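PDB 6N2B: tapirin from Caldicellulosiruptor kristjanssonii, which probably binds cellulose and helps attach the cell to plant biomass, through a calcium-containing beta-helix domain. Local coordinates for residues A[433-438]-A[459-464]; A[450-455]-A[539-544]; A[471-476]-A[494-499]. All blocks are in the same frame, centred on the assembly; numbering follows the deposited sequence.

Interaction 1 (A[433-438]-A[459-464]); sequences ATTLGS and DSELIT. With CA (calcium ion), chain C.
Ala433 and Glu461 bring the two backbones closest, with their CA atoms 5.2 Å apart where the turn leading into strand 436-441 meets the first turns of helix 459-470. No hydrogen bond spans the two segments, so the contact is one of packing. The CB of Ala433 lies against the start of the Glu461 side chain, 3.8 Å from Glu461 CB, and also faces the carbonyl oxygen of that residue. Leu436 approaches at about a right angle to the glutamate. Its CG stands beside the backbone N (chi1 -49°), and an extended chi2 of 179° sends CD1 to the helix, 3.7 Å from Glu461 CB, while CD2 is nearer the carboxylate. Glu461 runs on extended beyond CG, past Leu436 toward Thr435, and Thr464 adds its CG2 methyl beside the backbone of Ala433. The same turn holds calcium. Ala433 O and Leu436 O each lie 2.7 Å from the ion, and Leu436 N donates to Ala433 O at 3.2 Å, which closes the turn round the metal. Asp429, Val431 and Glu465 complete the site; Glu465, one residue past Thr464, brings the helix itself into the coordination. Away from the ion, on the helix side of the turn, Leu436 and Leu462 both pack on Val451 of strand 448-453, and Leu462 reaches Phe489 of strand 487-489, setting the helix against both strands.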
loop_
_atom_site.group_PDB
_atom_site.type_symbol
_atom_site.label_atom_id
_atom_site.label_comp_id
_atom_site.label_asym_id
_atom_site.label_seq_id
_atom_site.Cartn_x
_atom_site.Cartn_y
_atom_site.Cartn_z
ATOM N N ALA A 433 17.406 -22.267 -14.510
ATOM C CA ALA A 433 16.361 -22.983 -13.780
ATOM C C ALA A 433 15.240 -23.392 -14.730
ATOM O O ALA A 433 14.687 -22.555 -15.448
ATOM C CB ALA A 433 15.803 -22.125 -12.641
ATOM N N THR A 434 14.896 -24.689 -14.728
ATOM C CA THR A 434 13.972 -25.197 -15.738
ATOM C C THR A 434 12.526 -24.797 -15.463
ATOM O O THR A 434 11.680 -24.941 -16.353
ATOM C CB THR A 434 14.116 -26.731 -15.883
ATOM O OG1 THR A 434 13.605 -27.406 -14.730
ATOM C CG2 THR A 434 15.589 -27.125 -16.055
ATOM N N THR A 435 12.235 -24.265 -14.275
ATOM C CA THR A 435 10.920 -23.710 -13.955
ATOM C C THR A 435 10.750 -22.276 -14.442
ATOM O O THR A 435 9.624 -21.864 -14.750
ATOM C CB THR A 435 10.700 -23.754 -12.445
ATOM O OG1 THR A 435 10.747 -25.116 -12.010
ATOM C CG2 THR A 435 9.357 -23.127 -12.059
ATOM N N LEU A 436 11.837 -21.505 -14.521
ATOM C CA LEU A 436 11.772 -20.077 -14.805
ATOM C C LEU A 436 12.053 -19.773 -16.272
ATOM O O LEU A 436 12.685 -20.547 -16.989
ATOM C CB LEU A 436 12.767 -19.299 -13.947
ATOM C CG LEU A 436 12.825 -19.529 -12.444
ATOM C CD1 LEU A 436 13.927 -18.653 -11.828
ATOM C CD2 LEU A 436 11.481 -19.228 -11.819
ATOM N N GLY A 437 11.555 -18.623 -16.710
ATOM C CA GLY A 437 12.025 -18.009 -17.929
ATOM C C GLY A 437 12.481 -16.594 -17.633
ATOM O O GLY A 437 12.154 -16.019 -16.599
ATOM N N SER A 438 13.248 -16.033 -18.555
ATOM C CA SER A 438 13.637 -14.647 -18.375
ATOM C C SER A 438 13.945 -14.008 -19.720
ATOM O O SER A 438 14.196 -14.686 -20.717
ATOM C CB SER A 438 14.843 -14.519 -17.434
ATOM O OG SER A 438 15.937 -15.282 -17.903
ATOM N N ASP A 459 15.067 -18.594 -4.310
ATOM C CA ASP A 459 16.393 -18.003 -4.448
ATOM C C ASP A 459 17.370 -18.943 -5.150
ATOM O O ASP A 459 18.238 -18.488 -5.905
ATOM C CB ASP A 459 16.929 -17.558 -3.087
ATOM C CG ASP A 459 16.726 -18.584 -1.994
ATOM O OD1 ASP A 459 16.241 -19.705 -2.250
ATOM O OD2 ASP A 459 17.030 -18.234 -0.847
ATOM N N SER A 460 17.242 -20.251 -4.928
ATOM C CA SER A 460 18.060 -21.210 -5.667
ATOM C C SER A 460 17.810 -21.097 -7.175
ATOM O O SER A 460 18.749 -20.969 -7.973
ATOM C CB SER A 460 17.773 -22.627 -5.146
ATOM O OG SER A 460 18.469 -23.632 -5.872
ATOM N N GLU A 461 16.540 -21.108 -7.580
ATOM C CA GLU A 461 16.208 -20.965 -8.992
ATOM C C GLU A 461 16.712 -19.648 -9.562
ATOM O O GLU A 461 17.238 -19.605 -10.681
ATOM C CB GLU A 461 14.707 -21.080 -9.163
ATOM C CG GLU A 461 14.208 -22.439 -8.783
ATOM C CD GLU A 461 12.714 -22.471 -8.692
ATOM O OE1 GLU A 461 12.123 -21.370 -8.524
ATOM O OE2 GLU A 461 12.143 -23.587 -8.792
ATOM N N LEU A 462 16.574 -18.570 -8.790
ATOM C CA LEU A 462 16.973 -17.239 -9.237
ATOM C C LEU A 462 18.475 -17.154 -9.506
ATOM O O LEU A 462 18.899 -16.576 -10.513
ATOM C CB LEU A 462 16.554 -16.226 -8.179
ATOM C CG LEU A 462 16.438 -14.749 -8.472
ATOM C CD1 LEU A 462 15.538 -14.517 -9.668
ATOM C CD2 LEU A 462 15.879 -14.085 -7.228
ATOM N N ILE A 463 19.293 -17.701 -8.605
ATOM C CA ILE A 463 20.737 -17.741 -8.827
ATOM C C ILE A 463 21.062 -18.533 -10.098
ATOM O O ILE A 463 21.872 -18.101 -10.931
ATOM C CB ILE A 463 21.452 -18.333 -7.595
ATOM C CG1 ILE A 463 21.276 -17.431 -6.377
ATOM C CG2 ILE A 463 22.914 -18.543 -7.866
ATOM C CD1 ILE A 463 21.463 -18.169 -5.087
ATOM N N THR A 464 20.427 -19.699 -10.269
ATOM C CA THR A 464 20.635 -20.475 -11.486
ATOM C C THR A 464 20.238 -19.675 -12.725
ATOM O O THR A 464 21.047 -19.492 -13.646
ATOM C CB THR A 464 19.852 -21.792 -11.423
ATOM O OG1 THR A 464 20.304 -22.576 -10.310
ATOM C CG2 THR A 464 20.049 -22.595 -12.698
HETATM CA CA CA C . 15.223 -21.070 -17.613
#

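Interaction 2 (A[450-455]-A[539-544]); sequences VVYGES and ESSITS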
loop_
_atom_site.group_PDB
_atom_site.type_symbol
_atom_site.label_atom_id
_atom_site.label_comp_id
_atom_site.label_asym_id
_atom_site.label_seq_id
_atom_site.Cartn_x
_atom_site.Cartn_y
_atom_site.Cartn_z
ATOM N N VAL A 450 14.112 -9.506 -16.295
ATOM C CA VAL A 450 12.822 -9.886 -15.737
ATOM C C VAL A 450 12.780 -11.405 -15.675
ATOM O O VAL A 450 13.177 -12.084 -16.631
ATOM C CB VAL A 450 11.650 -9.329 -16.560
ATOM C CG1 VAL A 450 11.846 -9.636 -18.034
ATOM C CG2 VAL A 450 10.359 -9.911 -16.048
ATOM N N VAL A 451 12.338 -11.935 -14.540
ATOM C CA VAL A 451 12.283 -13.372 -14.315
ATOM C C VAL A 451 10.818 -13.793 -14.223
ATOM O O VAL A 451 10.066 -13.277 -13.389
ATOM C CB VAL A 451 13.083 -13.755 -13.063
ATOM C CG1 VAL A 451 12.897 -15.232 -12.719
ATOM C CG2 VAL A 451 14.566 -13.425 -13.305
ATOM N N TYR A 452 10.406 -14.716 -15.086
ATOM C CA TYR A 452 9.045 -15.237 -15.082
ATOM C C TYR A 452 9.021 -16.596 -14.397
ATOM O O TYR A 452 9.831 -17.468 -14.716
ATOM C CB TYR A 452 8.494 -15.363 -16.497
ATOM C CG TYR A 452 8.409 -14.051 -17.230
ATOM C CD1 TYR A 452 7.309 -13.219 -17.078
ATOM C CD2 TYR A 452 9.441 -13.635 -18.084
ATOM C CE1 TYR A 452 7.231 -12.011 -17.761
ATOM C CE2 TYR A 452 9.369 -12.422 -18.769
ATOM C CZ TYR A 452 8.258 -11.622 -18.604
ATOM O OH TYR A 452 8.168 -10.425 -19.273
ATOM N N GLY A 453 8.097 -16.767 -13.455
ATOM C CA GLY A 453 7.940 -18.035 -12.772
ATOM C C GLY A 453 6.490 -18.458 -12.696
ATOM O O GLY A 453 5.735 -17.930 -11.877
ATOM N N GLU A 454 6.097 -19.419 -13.545
ATOM C CA GLU A 454 4.702 -19.850 -13.627
ATOM C C GLU A 454 4.226 -20.526 -12.342
ATOM O O GLU A 454 3.036 -20.454 -12.007
ATOM C CB GLU A 454 4.526 -20.772 -14.838
ATOM C CG GLU A 454 3.247 -21.615 -14.858
ATOM C CD GLU A 454 2.017 -20.850 -15.322
ATOM O OE1 GLU A 454 2.169 -19.762 -15.912
ATOM O OE2 GLU A 454 0.890 -21.341 -15.092
ATOM N N SER A 455 5.131 -21.168 -11.601
ATOM C CA SER A 455 4.800 -21.849 -10.352
ATOM C C SER A 455 5.488 -21.218 -9.145
ATOM O O SER A 455 5.704 -21.901 -8.141
ATOM C CB SER A 455 5.185 -23.328 -10.430
ATOM O OG SER A 455 4.958 -23.858 -11.725
ATOM N N GLU A 539 9.930 -3.729 -20.529
ATOM C CA GLU A 539 8.505 -3.445 -20.688
ATOM C C GLU A 539 7.918 -4.235 -21.848
ATOM O O GLU A 539 6.835 -4.824 -21.733
ATOM C CB GLU A 539 8.263 -1.958 -20.916
ATOM C CG GLU A 539 8.400 -1.076 -19.713
ATOM C CD GLU A 539 7.909 0.363 -19.978
ATOM O OE1 GLU A 539 7.278 0.593 -21.049
ATOM O OE2 GLU A 539 8.157 1.251 -19.111
ATOM N N SER A 540 8.616 -4.237 -22.988
ATOM C CA SER A 540 8.155 -4.995 -24.145
ATOM C C SER A 540 7.985 -6.468 -23.798
ATOM O O SER A 540 7.006 -7.100 -24.208
ATOM C CB SER A 540 9.129 -4.815 -25.313
ATOM O OG SER A 540 8.686 -5.516 -26.468
ATOM N N SER A 541 8.913 -7.026 -23.022
ATOM C CA SER A 541 8.773 -8.419 -22.614
ATOM C C SER A 541 7.529 -8.628 -21.750
ATOM O O SER A 541 6.782 -9.594 -21.945
ATOM C CB SER A 541 10.027 -8.866 -21.873
ATOM O OG SER A 541 9.815 -10.166 -21.359
ATOM N N ILE A 542 7.295 -7.733 -20.784
ATOM C CA ILE A 542 6.141 -7.869 -19.897
ATOM C C ILE A 542 4.847 -7.590 -20.656
ATOM O O ILE A 542 3.847 -8.299 -20.483
ATOM C CB ILE A 542 6.291 -6.935 -18.675
ATOM C CG1 ILE A 542 7.499 -7.348 -17.828
ATOM C CG2 ILE A 542 4.980 -6.875 -17.841
ATOM C CD1 ILE A 542 7.890 -6.334 -16.786
ATOM N N THR A 543 4.833 -6.533 -21.475
ATOM C CA THR A 543 3.641 -6.227 -22.253
ATOM C C THR A 543 3.270 -7.408 -23.134
ATOM O O THR A 543 2.101 -7.811 -23.199
ATOM C CB THR A 543 3.858 -4.966 -23.102
ATOM O OG1 THR A 543 4.139 -3.843 -22.260
ATOM C CG2 THR A 543 2.624 -4.653 -23.906
ATOM N N SER A 544 4.268 -8.006 -23.785
ATOM C CA SER A 544 4.017 -9.180 -24.609
ATOM C C SER A 544 3.513 -10.348 -23.765
ATOM O O SER A 544 2.504 -10.972 -24.098
ATOM C CB SER A 544 5.290 -9.538 -25.364
ATOM O OG SER A 544 5.272 -10.888 -25.770
#
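Tyr452 points its phenol end-on at helix 536-546, where its OH meets Ser541 OG in a hydrogen bond across the contact. The oxygens are 2.7 Å apart, and either hydroxyl could be the donor. Ser541 OG sits at the rim of the tyrosine ring, close to the ring plane, 3.5 Å from Tyr452 CE2. It is put there by a first torsion that sets OG anti to the backbone N (chi1 174°), swinging the hydroxyl out from the helix toward the strand. Ile542, the next residue of the helix, approaches the same phenol obliquely, with its CG1 3.5 Å from Tyr452 OH.

Val450, two residues earlier on the strand, fills in beside these groups. Its CG2 lies over one face of the Tyr452 ring, 3.7 Å above the plane and displaced toward the rim, and the same methyl touches Ile542 CG1 at 4.2 Å. The other methyl, CG1, is turned to Ser541 OG. The strand 450-453 and the helix segment 539-544 run nearly in the same direction, 22° between their axes, which come within 10.0 Å of each other; two side chains of the strand, both directed at the helix, bridge this distance. Outside the two segments, Tyr452 also packs on Pro427, Ala482 and Thr545, and Val450 on Ile538.

A buried polar group is thus satisfied within a mostly apolar interface. The hydrogen bond fixes where the phenol end lies, Val450 CG2 over one face probably limits the tilt of the ring, and the pairing of two neutral hydroxyls joins strand to helix without placing a charge in the interior.

Interaction 3 (A[471-476]-A[494-499]); sequences GSFPSN and SLPLYN
The turn that offers Pro496 and Leu497 to Phe473 is closed by the bond from Tyr498 N to Leu495 O, 3.1 Å long. Pro496 takes the second position of this type I beta turn and lays its ring atoms over the aromatic face of Phe473. Pro496 CD stands almost exactly above the ring centre, 3.7 Å from the centroid and 7° off the normal, a CH-pi contact; the two side chains cross at about a right angle. Pro496 CG continues across to the backbone, 3.5 Å from Phe473 O. The phenylalanine reaches this position with CG anti to its backbone N (chi1 -168°), which sets the ring under Pro496 CD. Leu497 supports the arrangement from next to the proline: its CD2 is 4.2 Å from Phe473 CE1, in an oblique approach, and 3.6 Å from Ser475 O. Ser475 CB packs against Pro496 O, where the two backbones come closest.

Phe473 also rests on Val466 of helix 459-470, while Leu497 and Leu495 pack on Leu505 of strand 504-508. The loop 471-476 opens with Gly471, whose positive phi breaks the helix before the chain turns to strand 478-483. A CH-pi contact between a type I turn proline and a phenylalanine here joins this helix-to-strand loop to the turn leading into strand 498-499: plain packing in the beta-helix domain, with the Phe473 side chain about 13 Å from the calcium ion.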
loop_
_atom_site.group_PDB
_atom_site.type_symbol
_atom_site.label_atom_id
_atom_site.label_comp_id
_atom_site.label_asym_id
_atom_site.label_seq_id
_atom_site.Cartn_x
_atom_site.Cartn_y
_atom_site.Cartn_z
ATOM N N GLY A 471 25.946 -14.639 -17.459
ATOM C CA GLY A 471 27.294 -15.065 -17.145
ATOM C C GLY A 471 27.799 -14.582 -15.806
ATOM O O GLY A 471 28.984 -14.748 -15.512
ATOM N N SER A 472 26.941 -13.968 -15.000
ATOM C CA SER A 472 27.256 -13.541 -13.639
ATOM C C SER A 472 25.949 -13.109 -12.991
ATOM O O SER A 472 24.865 -13.274 -13.566
ATOM C CB SER A 472 28.292 -12.413 -13.618
ATOM O OG SER A 472 27.801 -11.239 -14.255
ATOM N N PHE A 473 26.067 -12.513 -11.809
ATOM C CA PHE A 473 24.914 -12.048 -11.036
ATOM C C PHE A 473 25.406 -10.871 -10.201
ATOM O O PHE A 473 25.727 -11.016 -9.014
ATOM C CB PHE A 473 24.360 -13.184 -10.162
ATOM C CG PHE A 473 23.009 -12.912 -9.545
ATOM C CD1 PHE A 473 22.502 -11.618 -9.427
ATOM C CD2 PHE A 473 22.250 -13.961 -9.055
ATOM C CE1 PHE A 473 21.264 -11.385 -8.843
ATOM C CE2 PHE A 473 21.000 -13.735 -8.474
ATOM C CZ PHE A 473 20.508 -12.456 -8.372
ATOM N N PRO A 474 25.547 -9.691 -10.812
ATOM C CA PRO A 474 26.125 -8.560 -10.077
ATOM C C PRO A 474 25.124 -8.018 -9.079
ATOM O O PRO A 474 23.910 -8.070 -9.294
ATOM C CB PRO A 474 26.441 -7.533 -11.172
ATOM C CG PRO A 474 25.474 -7.837 -12.279
ATOM C CD PRO A 474 25.101 -9.303 -12.169
ATOM N N SER A 475 25.646 -7.509 -7.966
ATOM C CA SER A 475 24.767 -7.064 -6.896
ATOM C C SER A 475 23.875 -5.910 -7.331
ATOM O O SER A 475 22.794 -5.727 -6.760
ATOM C CB SER A 475 25.598 -6.664 -5.681
ATOM O OG SER A 475 26.325 -5.472 -5.934
ATOM N N ASN A 476 24.279 -5.153 -8.350
ATOM C CA ASN A 476 23.533 -3.984 -8.798
ATOM C C ASN A 476 22.451 -4.308 -9.836
ATOM O O ASN A 476 21.832 -3.379 -10.367
ATOM C CB ASN A 476 24.507 -2.908 -9.336
ATOM C CG ASN A 476 25.031 -3.201 -10.765
ATOM O OD1 ASN A 476 24.828 -4.282 -11.322
ATOM N ND2 ASN A 476 25.703 -2.215 -11.357
ATOM N N SER A 494 22.424 -16.208 0.315
ATOM C CA SER A 494 22.943 -16.728 -0.943
ATOM C C SER A 494 22.749 -15.788 -2.134
ATOM O O SER A 494 23.390 -15.995 -3.168
ATOM C CB SER A 494 22.249 -18.036 -1.255
ATOM O OG SER A 494 20.896 -17.761 -1.579
ATOM N N LEU A 495 21.843 -14.807 -2.053
ATOM C CA LEU A 495 21.648 -13.877 -3.170
ATOM C C LEU A 495 22.605 -12.694 -3.039
ATOM O O LEU A 495 22.839 -12.203 -1.928
ATOM C CB LEU A 495 20.215 -13.358 -3.207
ATOM C CG LEU A 495 19.104 -14.404 -3.272
ATOM C CD1 LEU A 495 17.761 -13.756 -3.058
ATOM C CD2 LEU A 495 19.118 -15.103 -4.607
ATOM N N PRO A 496 23.199 -12.213 -4.136
ATOM C CA PRO A 496 24.092 -11.054 -4.029
ATOM C C PRO A 496 23.349 -9.771 -3.723
ATOM O O PRO A 496 23.989 -8.741 -3.473
ATOM C CB PRO A 496 24.770 -10.997 -5.409
ATOM C CG PRO A 496 24.457 -12.261 -6.057
ATOM C CD PRO A 496 23.144 -12.715 -5.513
ATOM N N LEU A 497 22.018 -9.811 -3.761
ATOM C CA LEU A 497 21.174 -8.697 -3.369
ATOM C C LEU A 497 21.110 -8.522 -1.858
ATOM O O LEU A 497 20.613 -7.487 -1.392
ATOM C CB LEU A 497 19.760 -8.900 -3.933
ATOM C CG LEU A 497 19.694 -9.332 -5.399
ATOM C CD1 LEU A 497 18.281 -9.791 -5.808
ATOM C CD2 LEU A 497 20.174 -8.181 -6.278
ATOM N N TYR A 498 21.592 -9.505 -1.090
ATOM C CA TYR A 498 21.572 -9.423 0.362
ATOM C C TYR A 498 22.657 -8.472 0.839
ATOM O O TYR A 498 23.816 -8.586 0.435
ATOM C CB TYR A 498 21.767 -10.800 0.992
ATOM C CG TYR A 498 21.894 -10.739 2.490
ATOM C CD1 TYR A 498 20.766 -10.586 3.298
ATOM C CD2 TYR A 498 23.139 -10.809 3.101
ATOM C CE1 TYR A 498 20.876 -10.519 4.681
ATOM C CE2 TYR A 498 23.262 -10.737 4.480
ATOM C CZ TYR A 498 22.129 -10.589 5.269
ATOM O OH TYR A 498 22.258 -10.516 6.643
ATOM N N ASN A 499 22.267 -7.521 1.684
ATOM C CA ASN A 499 23.173 -6.557 2.288
ATOM C C ASN A 499 23.407 -7.011 3.721
ATOM O O ASN A 499 22.451 -7.031 4.518
ATOM C CB ASN A 499 22.552 -5.157 2.248
ATOM C CG ASN A 499 23.467 -4.050 2.797
ATOM O OD1 ASN A 499 24.426 -4.304 3.522
ATOM N ND2 ASN A 499 23.137 -2.800 2.459
#

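In the fold
All three contacts lie on the same side of the chain's centre, in the part of the domain that follows the long run of parallel strands ending at 393-396. Interactions 1 and 2, with centres about 13 Å apart, sit on neighbouring antiparallel strands, 436-441 and 448-453, joined between Gly437 O and Tyr452 N. The centre of interaction 3 is about 14 Å from that of interaction 1, and Ile463 and Asp459 of helix 459-470 touch Ser494 and Leu495. It stays about 8 Å, between nearest atoms, from interaction 2. Along the chain, interaction 1 is complete before interaction 3 begins, whereas helix 536-546 returns last to strand 448-453. The calcium turn, helix 459-470 and the C-terminal helix are thereby tied into one compact region.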